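Long-range contact in predicted ATPase involved in replication control, Cdc46/Mcm family (Methanopyrus kandleri AV19, PDB 3F8T), which is a homolog of the MCM replicative helicase, probably binding ATP and single-stranded DNA: residues L227-E238 and R457-M465. The protein carries 2 engineered substitutions. Residues are numbered along the deposited sequence; the frame is centred on the assembly and turned at random.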
ATOM      1  N   LEU A 227      -8.921   5.312 -13.475  1.00 16.27           N
ATOM      2  CA  LEU A 227      -7.777   4.571 -13.996  1.00 16.02           C
ATOM      3  C   LEU A 227      -6.540   4.759 -13.099  1.00 15.81           C
ATOM      4  O   LEU A 227      -5.739   3.850 -12.925  1.00 15.21           O
ATOM      5  CB  LEU A 227      -7.514   4.956 -15.462  1.00 16.06           C
ATOM      6  CG  LEU A 227      -8.632   4.534 -16.443  1.00 16.86           C
ATOM      7  CD1 LEU A 227      -8.441   5.216 -17.773  1.00 17.82           C
ATOM      8  CD2 LEU A 227      -8.685   3.006 -16.634  1.00 17.52           C
ATOM      9  N   GLN A 228      -6.381   5.936 -12.508  1.00 16.08           N
ATOM     10  CA  GLN A 228      -5.313   6.088 -11.503  1.00 16.21           C
ATOM     11  C   GLN A 228      -5.397   5.046 -10.359  1.00 16.18           C
ATOM     12  O   GLN A 228      -4.388   4.430 -10.001  1.00 14.98           O
ATOM     13  CB  GLN A 228      -5.262   7.514 -10.942  1.00 16.27           C
ATOM     14  CG  GLN A 228      -4.184   7.670  -9.859  1.00 16.19           C
ATOM     15  CD  GLN A 228      -4.152   9.057  -9.289  1.00 16.64           C
ATOM     16  OE1 GLN A 228      -5.195   9.611  -8.933  1.00 15.87           O
ATOM     17  NE2 GLN A 228      -2.949   9.647  -9.206  1.00 16.20           N
ATOM     18  N   LEU A 229      -6.593   4.830  -9.820  1.00 15.73           N
ATOM     19  CA  LEU A 229      -6.784   3.798  -8.782  1.00 17.04           C
ATOM     20  C   LEU A 229      -6.296   2.434  -9.255  1.00 17.22           C
ATOM     21  O   LEU A 229      -5.597   1.732  -8.531  1.00 16.86           O
ATOM     22  CB  LEU A 229      -8.253   3.697  -8.352  1.00 16.62           C
ATOM     23  CG  LEU A 229      -8.722   4.851  -7.444  1.00 19.25           C
ATOM     24  CD1 LEU A 229     -10.261   4.855  -7.388  1.00 20.33           C
ATOM     25  CD2 LEU A 229      -8.130   4.756  -6.049  1.00 21.04           C
ATOM     26  N   PHE A 230      -6.613   2.109 -10.500  1.00 17.46           N
ATOM     27  CA  PHE A 230      -6.221   0.834 -11.107  1.00 17.75           C
ATOM     28  C   PHE A 230      -4.754   0.778 -11.563  1.00 18.33           C
ATOM     29  O   PHE A 230      -4.312  -0.219 -12.159  1.00 18.15           O
ATOM     30  CB  PHE A 230      -7.193   0.481 -12.229  1.00 18.43           C
ATOM     31  CG  PHE A 230      -8.495  -0.099 -11.715  1.00 18.92           C
ATOM     32  CD1 PHE A 230      -9.551   0.735 -11.345  1.00 19.01           C
ATOM     33  CD2 PHE A 230      -8.639  -1.477 -11.564  1.00 19.29           C
ATOM     34  CE1 PHE A 230     -10.736   0.199 -10.845  1.00 19.68           C
ATOM     35  CE2 PHE A 230      -9.827  -2.021 -11.075  1.00 19.74           C
ATOM     36  CZ  PHE A 230     -10.877  -1.180 -10.720  1.00 19.93           C
ATOM     37  N   SER A 231      -4.001   1.834 -11.265  1.00 17.94           N
ATOM     38  CA  SER A 231      -2.561   1.835 -11.545  1.00 18.63           C
ATOM     39  C   SER A 231      -1.736   1.616 -10.276  1.00 19.56           C
ATOM     40  O   SER A 231      -0.503   1.646 -10.321  1.00 20.03           O
ATOM     41  CB  SER A 231      -2.148   3.146 -12.206  1.00 17.96           C
ATOM     42  OG  SER A 231      -2.007   4.159 -11.234  1.00 18.16           O
ATOM     43  N   CYS A 232      -2.407   1.431  -9.146  1.00 20.61           N
ATOM     44  CA  CYS A 232      -1.738   1.276  -7.858  1.00 22.95           C
ATOM     45  C   CYS A 232      -1.025  -0.076  -7.710  1.00 25.29           C
ATOM     46  O   CYS A 232      -1.537  -0.990  -7.076  1.00 25.93           O
ATOM     47  CB  CYS A 232      -2.740   1.474  -6.718  1.00 22.19           C
ATOM     48  SG  CYS A 232      -3.182   3.191  -6.456  1.00 22.23           S
ATOM     49  N   VAL A 233       0.147  -0.206  -8.311  1.00 28.29           N
ATOM     50  CA  VAL A 233       0.894  -1.474  -8.232  1.00 30.60           C
ATOM     51  C   VAL A 233       2.356  -1.190  -7.909  1.00 32.17           C
ATOM     52  O   VAL A 233       2.814  -0.064  -8.075  1.00 32.34           O
ATOM     53  CB  VAL A 233       0.760  -2.338  -9.528  1.00 30.34           C
ATOM     54  CG1 VAL A 233      -0.712  -2.591  -9.914  1.00 31.07           C
ATOM     55  CG2 VAL A 233       1.474  -1.709 -10.668  1.00 31.06           C
ATOM     56  N   GLY A 234       3.082  -2.212  -7.450  1.00 34.26           N
ATOM     57  CA  GLY A 234       4.492  -2.078  -7.054  1.00 36.35           C
ATOM     58  C   GLY A 234       5.438  -1.725  -8.191  1.00 37.83           C
ATOM     59  O   GLY A 234       6.356  -0.899  -8.018  1.00 38.30           O
ATOM     60  N   LYS A 235       5.217  -2.341  -9.351  1.00 39.23           N
ATOM     61  CA  LYS A 235       6.027  -2.102 -10.555  1.00 40.95           C
ATOM     62  C   LYS A 235       6.101  -0.605 -10.886  1.00 40.96           C
ATOM     63  O   LYS A 235       5.103   0.035 -11.225  1.00 41.51           O
ATOM     64  CB  LYS A 235       5.487  -2.926 -11.736  1.00 40.92           C
ATOM     65  CG  LYS A 235       6.360  -2.934 -12.996  1.00 42.55           C
ATOM     66  CD  LYS A 235       5.788  -3.894 -14.057  1.00 42.32           C
ATOM     67  CE  LYS A 235       6.308  -3.587 -15.471  1.00 45.00           C
ATOM     68  NZ  LYS A 235       5.412  -4.166 -16.533  1.00 44.52           N
ATOM     69  N   ASN A 236       7.313  -0.072 -10.783  1.00 41.35           N
ATOM     70  CA  ASN A 236       7.581   1.363 -10.747  1.00 41.06           C
ATOM     71  C   ASN A 236       6.959   2.176 -11.884  1.00 40.31           C
ATOM     72  O   ASN A 236       6.336   3.221 -11.658  1.00 40.98           O
ATOM     73  CB  ASN A 236       9.107   1.576 -10.658  1.00 41.90           C
ATOM     74  CG  ASN A 236       9.563   2.901 -11.251  1.00 42.95           C
ATOM     75  OD1 ASN A 236       9.114   3.976 -10.845  1.00 44.33           O
ATOM     76  ND2 ASN A 236      10.477   2.824 -12.214  1.00 45.41           N
ATOM     77  N   SER A 237       7.111   1.668 -13.098  1.00 38.76           N
ATOM     78  CA  SER A 237       6.713   2.379 -14.304  1.00 36.96           C
ATOM     79  C   SER A 237       5.197   2.369 -14.573  1.00 35.09           C
ATOM     80  O   SER A 237       4.767   2.927 -15.578  1.00 35.62           O
ATOM     81  CB  SER A 237       7.449   1.756 -15.493  1.00 37.22           C
ATOM     82  OG  SER A 237       7.188   0.357 -15.536  1.00 37.99           O
ATOM     83  N   GLU A 238       4.406   1.756 -13.681  1.00 32.49           N
ATOM     84  CA  GLU A 238       2.955   1.513 -13.893  1.00 30.19           C
ATOM     85  C   GLU A 238       2.033   2.589 -13.337  1.00 27.33           C
ATOM     86  O   GLU A 238       0.909   2.773 -13.827  1.00 26.18           O
ATOM     87  CB  GLU A 238       2.518   0.215 -13.205  1.00 31.11           C
ATOM     88  CG  GLU A 238       3.264  -1.012 -13.632  1.00 34.50           C
ATOM     89  CD  GLU A 238       2.902  -1.399 -15.022  1.00 38.39           C
ATOM     90  OE1 GLU A 238       1.813  -1.975 -15.188  1.00 38.98           O
ATOM     91  OE2 GLU A 238       3.692  -1.094 -15.947  1.00 41.24           O
ATOM     92  N   ARG A 457       0.465   3.448 -19.628  1.00 18.25           N
ATOM     93  CA  ARG A 457       0.040   3.265 -18.233  1.00 18.59           C
ATOM     94  C   ARG A 457      -1.463   3.256 -18.076  1.00 17.44           C
ATOM     95  O   ARG A 457      -2.008   2.413 -17.352  1.00 16.79           O
ATOM     96  CB  ARG A 457       0.610   4.369 -17.350  1.00 18.73           C
ATOM     97  CG  ARG A 457       2.085   4.228 -17.084  1.00 22.78           C
ATOM     98  CD  ARG A 457       2.582   5.396 -16.207  1.00 26.89           C
ATOM     99  NE  ARG A 457       4.035   5.513 -16.326  1.00 31.36           N
ATOM    100  CZ  ARG A 457       4.689   6.579 -16.780  1.00 33.60           C
ATOM    101  NH1 ARG A 457       4.050   7.685 -17.143  1.00 32.26           N
ATOM    102  NH2 ARG A 457       6.008   6.546 -16.855  1.00 36.28           N
ATOM    103  N   LEU A 458      -2.134   4.205 -18.733  1.00 16.79           N
ATOM    104  CA  LEU A 458      -3.591   4.278 -18.663  1.00 17.17           C
ATOM    105  C   LEU A 458      -4.249   3.061 -19.294  1.00 17.11           C
ATOM    106  O   LEU A 458      -5.297   2.596 -18.813  1.00 17.41           O
ATOM    107  CB  LEU A 458      -4.109   5.555 -19.322  1.00 16.75           C
ATOM    108  CG  LEU A 458      -3.878   6.871 -18.568  1.00 16.44           C
ATOM    109  CD1 LEU A 458      -3.862   8.040 -19.568  1.00 17.89           C
ATOM    110  CD2 LEU A 458      -5.002   7.047 -17.541  1.00 17.10           C
ATOM    111  N   ALA A 459      -3.674   2.577 -20.398  1.00 16.74           N
ATOM    112  CA  ALA A 459      -4.210   1.373 -21.061  1.00 17.58           C
ATOM    113  C   ALA A 459      -4.053   0.104 -20.211  1.00 17.37           C
ATOM    114  O   ALA A 459      -4.962  -0.732 -20.171  1.00 17.38           O
ATOM    115  CB  ALA A 459      -3.577   1.185 -22.433  1.00 17.46           C
ATOM    116  N   LYS A 460      -2.903  -0.040 -19.553  1.00 17.57           N
ATOM    117  CA  LYS A 460      -2.681  -1.131 -18.603  1.00 18.33           C
ATOM    118  C   LYS A 460      -3.701  -1.045 -17.452  1.00 18.03           C
ATOM    119  O   LYS A 460      -4.284  -2.056 -17.050  1.00 17.11           O
ATOM    120  CB  LYS A 460      -1.246  -1.091 -18.067  1.00 18.31           C
ATOM    121  CG  LYS A 460      -0.151  -1.475 -19.118  1.00 18.95           C
ATOM    122  CD  LYS A 460       1.254  -1.387 -18.489  1.00 20.21           C
ATOM    123  CE  LYS A 460       2.346  -1.992 -19.386  1.00 21.28           C
ATOM    124  NZ  LYS A 460       3.711  -1.593 -18.869  1.00 22.91           N
ATOM    125  N   ALA A 461      -3.908   0.163 -16.919  1.00 17.49           N
ATOM    126  CA  ALA A 461      -4.905   0.359 -15.865  1.00 17.17           C
ATOM    127  C   ALA A 461      -6.300  -0.071 -16.299  1.00 17.54           C
ATOM    128  O   ALA A 461      -7.020  -0.750 -15.540  1.00 18.24           O
ATOM    129  CB  ALA A 461      -4.908   1.814 -15.376  1.00 17.47           C
ATOM    130  N   HIS A 462      -6.683   0.275 -17.533  1.00 17.51           N
ATOM    131  CA  HIS A 462      -7.990  -0.125 -18.018  1.00 17.39           C
ATOM    132  C   HIS A 462      -8.069  -1.656 -18.199  1.00 17.88           C
ATOM    133  O   HIS A 462      -9.110  -2.263 -17.942  1.00 16.99           O
ATOM    134  CB  HIS A 462      -8.393   0.608 -19.296  1.00 17.26           C
ATOM    135  CG  HIS A 462      -9.791   0.293 -19.727  1.00 18.57           C
ATOM    136  ND1 HIS A 462     -10.898   0.721 -19.023  1.00 19.97           N
ATOM    137  CD2 HIS A 462     -10.262  -0.458 -20.748  1.00 17.95           C
ATOM    138  CE1 HIS A 462     -11.995   0.272 -19.611  1.00 18.12           C
ATOM    139  NE2 HIS A 462     -11.637  -0.448 -20.658  1.00 21.93           N
ATOM    140  N   ALA A 463      -6.970  -2.281 -18.624  1.00 18.00           N
ATOM    141  CA  ALA A 463      -6.956  -3.748 -18.736  1.00 18.92           C
ATOM    142  C   ALA A 463      -7.130  -4.390 -17.348  1.00 19.00           C
ATOM    143  O   ALA A 463      -7.873  -5.367 -17.199  1.00 19.80           O
ATOM    144  CB  ALA A 463      -5.678  -4.237 -19.437  1.00 18.65           C
ATOM    145  N   ARG A 464      -6.481  -3.837 -16.321  1.00 18.91           N
ATOM    146  CA  ARG A 464      -6.726  -4.321 -14.944  1.00 20.43           C
ATOM    147  C   ARG A 464      -8.202  -4.202 -14.553  1.00 20.32           C
ATOM    148  O   ARG A 464      -8.768  -5.090 -13.892  1.00 19.89           O
ATOM    149  CB  ARG A 464      -5.839  -3.580 -13.924  1.00 20.01           C
ATOM    150  CG  ARG A 464      -4.356  -3.870 -14.131  1.00 21.87           C
ATOM    151  CD  ARG A 464      -3.452  -3.423 -12.975  1.00 22.20           C
ATOM    152  NE  ARG A 464      -3.050  -2.062 -13.239  1.00 33.75           N
ATOM    153  CZ  ARG A 464      -1.908  -1.687 -13.781  1.00 30.60           C
ATOM    154  NH1 ARG A 464      -0.953  -2.559 -14.081  1.00 33.64           N
ATOM    155  NH2 ARG A 464      -1.716  -0.410 -13.981  1.00 35.49           N
ATOM    156  N   MET A 465      -8.828  -3.103 -14.980  1.00 21.32           N
ATOM    157  CA  MET A 465     -10.236  -2.825 -14.691  1.00 22.23           C
ATOM    158  C   MET A 465     -11.179  -3.840 -15.340  1.00 22.71           C
ATOM    159  O   MET A 465     -12.326  -4.011 -14.891  1.00 23.15           O
ATOM    160  CB  MET A 465     -10.572  -1.426 -15.195  1.00 22.79           C
ATOM    161  CG  MET A 465     -11.719  -0.750 -14.522  1.00 24.92           C
ATOM    162  SD  MET A 465     -11.806   0.929 -15.197  1.00 23.43           S
ATOM    163  CE  MET A 465     -11.026   1.895 -13.938  1.00 22.87           C
TER
HETATM  164  O   HOH W   1       4.248   1.142 -18.263  1.00 38.15           O
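The seam between the AAA+ P-loop domain and its helical lid is packed here, where Leu227, Phe230 and the loop after helix 219-229 lie against lid helix 449-465. Leu227 enters as a knob into a hole formed by Leu458, Ala461, His462 and Met465; its CD2 comes 3.5 Å from His462 CA and meets the imidazole at its edge. The Met465 side chain crosses that of Phe230 at about a right angle: CG stands over the centre of one ring face, 3.9 Å from the centroid and 10° off the normal, a CH-pi contact, while SD, farther above the same face, adds a Met-aromatic contact. Helix 396-409 also packs on Phe230.

Beside this apolar half, a bend at chi3 (-89°) turns the Arg464 guanidinium so that NE donates to Phe230 O, though the modelled 2.5 Å is doubtfully short; NH2 adds a weak second bond. NH1 donates almost straight (168°) to the anti lone pair of Glu238 OE1 at 3.0 Å, in the guanidinium plane, with the carboxylate turned steeply against it. Val233 CG1 and Lys460 O lie over opposite guanidinium faces, both toward the rim. Lys460 NZ takes the syn lone pair of Glu238 OE2 at 3.0 Å, and Lys235 NZ joins the network at 3.6 Å from OE2. Two helical turns before Arg464, Arg457 NE bonds Ser237 O at 2.8 Å from above the carbonyl plane, while its NH1 forms a salt bridge with Asp372.

A leucine in place of Arg464 would probably leave Phe230 O without its NE and NH2 donors and Glu238 OE1 without its cationic mate. With both carboxylate oxygens paired to lid cations, Glu238 is likely kept ionised, and its charge probably offsets the close approach of the two ammonium groups.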